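Local coordinates for protein mannose-6-phosphate isomerase (Helicobacter pylori, PDB 2QH5) that probably transfers a guanylyl group from GTP to mannose 1-phosphate, making GDP-mannose, through the nucleotidyltransferase domain that this fragment represents, at residues F191-A195 and G196-D200. Residues are numbered along the deposited sequence; the frame is centred on the assembly and turned at random.
Sequences FVFQA and GVFLD
The rings of Phe-193 and Phe-198 form an offset stack, centroids 4.8 Å apart and planes inclined at 30°. CD2 of Phe-198 sits over one face of the Phe-193 ring, displaced toward its rim, and comes within 3.8 Å of Phe-193 CZ. At the edge of the Phe-198 ring, near its plane, lies the carbonyl oxygen of Ala-195. The two side chains run side by side in the same direction, Phe-198 reaching the stack with CG anti to its backbone N. Ile-94 of helix 90-99 touches both rings; Leu-107 and Val-109 of strand 106-111 pack on Phe-193, and Ile-246 and Leu-250 on Phe-198. The contact is a strand-to-helix junction in the GT-A-type nucleotidyltransferase domain: strand 184-194, in the central mixed sheet, passes directly into helix 195-205, and the local axes lie nearly at right angles (96°), passing 6.4 Å apart at the closest. Gln-194 is the N-cap. Its side chain, extended beyond CG, brings OE1 to Val-197 N in a weak capping bond of 3.4 Å. Val-197 lies across this side chain in tight packing, its CG1 pressed to 3.3 Å from both Gln-194 CB and OE1 and nearly eclipsing its own backbone N (chi1 10°). The first helical turn is held by straighter and shorter backbone bonds: Phe-198 N donates to Gln-194 O at 3.0 Å, and Leu-199 N to Ala-195 O at 2.9 Å. Leu-199 CG also rests against Ala-195 O, while its side chain touches Ala-98 of helix 90-99.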
loop_
_atom_site.group_PDB
_atom_site.type_symbol
_atom_site.label_atom_id
_atom_site.label_comp_id
_atom_site.label_asym_id
_atom_site.label_seq_id
_atom_site.Cartn_x
_atom_site.Cartn_y
_atom_site.Cartn_z
ATOM N N PHE A 191 -4.802 0.402 0.005
ATOM C CA PHE A 191 -5.264 1.735 -0.388
ATOM C C PHE A 191 -5.476 1.822 -1.879
ATOM O O PHE A 191 -4.742 1.204 -2.634
ATOM C CB PHE A 191 -4.249 2.822 -0.017
ATOM C CG PHE A 191 -4.032 2.983 1.450
ATOM C CD1 PHE A 191 -2.845 2.561 2.032
ATOM C CD2 PHE A 191 -5.014 3.543 2.257
ATOM C CE1 PHE A 191 -2.643 2.686 3.392
ATOM C CE2 PHE A 191 -4.821 3.672 3.623
ATOM C CZ PHE A 191 -3.633 3.247 4.192
ATOM N N VAL A 192 -6.474 2.600 -2.300
ATOM C CA VAL A 192 -6.658 2.951 -3.710
ATOM C C VAL A 192 -6.885 4.452 -3.808
ATOM O O VAL A 192 -7.560 5.036 -2.964
ATOM C CB VAL A 192 -7.838 2.187 -4.387
ATOM C CG1 VAL A 192 -7.920 2.528 -5.874
ATOM C CG2 VAL A 192 -7.694 0.672 -4.215
ATOM N N PHE A 193 -6.280 5.072 -4.814
ATOM C CA PHE A 193 -6.408 6.502 -5.094
ATOM C C PHE A 193 -5.734 6.799 -6.419
ATOM O O PHE A 193 -4.887 6.028 -6.870
ATOM C CB PHE A 193 -5.788 7.402 -4.000
ATOM C CG PHE A 193 -4.638 6.772 -3.230
ATOM C CD1 PHE A 193 -3.442 6.423 -3.861
ATOM C CD2 PHE A 193 -4.753 6.558 -1.857
ATOM C CE1 PHE A 193 -2.403 5.853 -3.143
ATOM C CE2 PHE A 193 -3.711 5.995 -1.122
ATOM C CZ PHE A 193 -2.540 5.630 -1.762
ATOM N N GLN A 194 -6.110 7.905 -7.047
ATOM C CA GLN A 194 -5.382 8.380 -8.207
ATOM C C GLN A 194 -4.065 8.998 -7.724
ATOM O O GLN A 194 -4.004 9.543 -6.619
ATOM C CB GLN A 194 -6.222 9.402 -8.961
ATOM C CG GLN A 194 -5.661 9.814 -10.295
ATOM C CD GLN A 194 -6.076 11.207 -10.683
ATOM O OE1 GLN A 194 -5.601 12.201 -10.117
ATOM N NE2 GLN A 194 -6.970 11.297 -11.657
ATOM N N ALA A 195 -3.015 8.890 -8.540
ATOM C CA ALA A 195 -1.684 9.380 -8.180
ATOM C C ALA A 195 -1.690 10.882 -7.895
ATOM O O ALA A 195 -1.164 11.331 -6.873
ATOM C CB ALA A 195 -0.687 9.046 -9.272
ATOM N N GLY A 196 -2.313 11.638 -8.794
ATOM C CA GLY A 196 -2.431 13.091 -8.680
ATOM C C GLY A 196 -3.130 13.603 -7.439
ATOM O O GLY A 196 -2.615 14.502 -6.775
ATOM N N VAL A 197 -4.303 13.046 -7.126
ATOM C CA VAL A 197 -5.013 13.409 -5.894
ATOM C C VAL A 197 -4.254 12.983 -4.639
ATOM O O VAL A 197 -4.234 13.726 -3.648
ATOM C CB VAL A 197 -6.523 12.943 -5.879
ATOM C CG1 VAL A 197 -6.825 12.030 -7.030
ATOM C CG2 VAL A 197 -6.941 12.311 -4.529
ATOM N N PHE A 198 -3.613 11.813 -4.683
ATOM C CA PHE A 198 -2.729 11.419 -3.586
ATOM C C PHE A 198 -1.632 12.465 -3.352
ATOM O O PHE A 198 -1.394 12.869 -2.214
ATOM C CB PHE A 198 -2.084 10.050 -3.799
ATOM C CG PHE A 198 -1.035 9.732 -2.774
ATOM C CD1 PHE A 198 0.303 9.998 -3.019
ATOM C CD2 PHE A 198 -1.396 9.223 -1.532
ATOM C CE1 PHE A 198 1.263 9.739 -2.073
ATOM C CE2 PHE A 198 -0.436 8.958 -0.573
ATOM C CZ PHE A 198 0.898 9.219 -0.838
ATOM N N LEU A 199 -0.967 12.892 -4.424
ATOM C CA LEU A 199 0.110 13.869 -4.298
ATOM C C LEU A 199 -0.394 15.253 -3.905
ATOM O O LEU A 199 0.342 16.032 -3.293
ATOM C CB LEU A 199 0.954 13.927 -5.576
ATOM C CG LEU A 199 1.709 12.630 -5.900
ATOM C CD1 LEU A 199 2.246 12.636 -7.324
ATOM C CD2 LEU A 199 2.824 12.354 -4.890
ATOM N N ASP A 200 -1.645 15.557 -4.252
ATOM C CA ASP A 200 -2.266 16.826 -3.871
ATOM C C ASP A 200 -2.614 16.824 -2.391
ATOM O O ASP A 200 -2.395 17.815 -1.693
ATOM C CB ASP A 200 -3.520 17.087 -4.701
ATOM C CG ASP A 200 -3.204 17.525 -6.118
ATOM O OD1 ASP A 200 -4.149 17.635 -6.933
ATOM O OD2 ASP A 200 -2.014 17.757 -6.421
#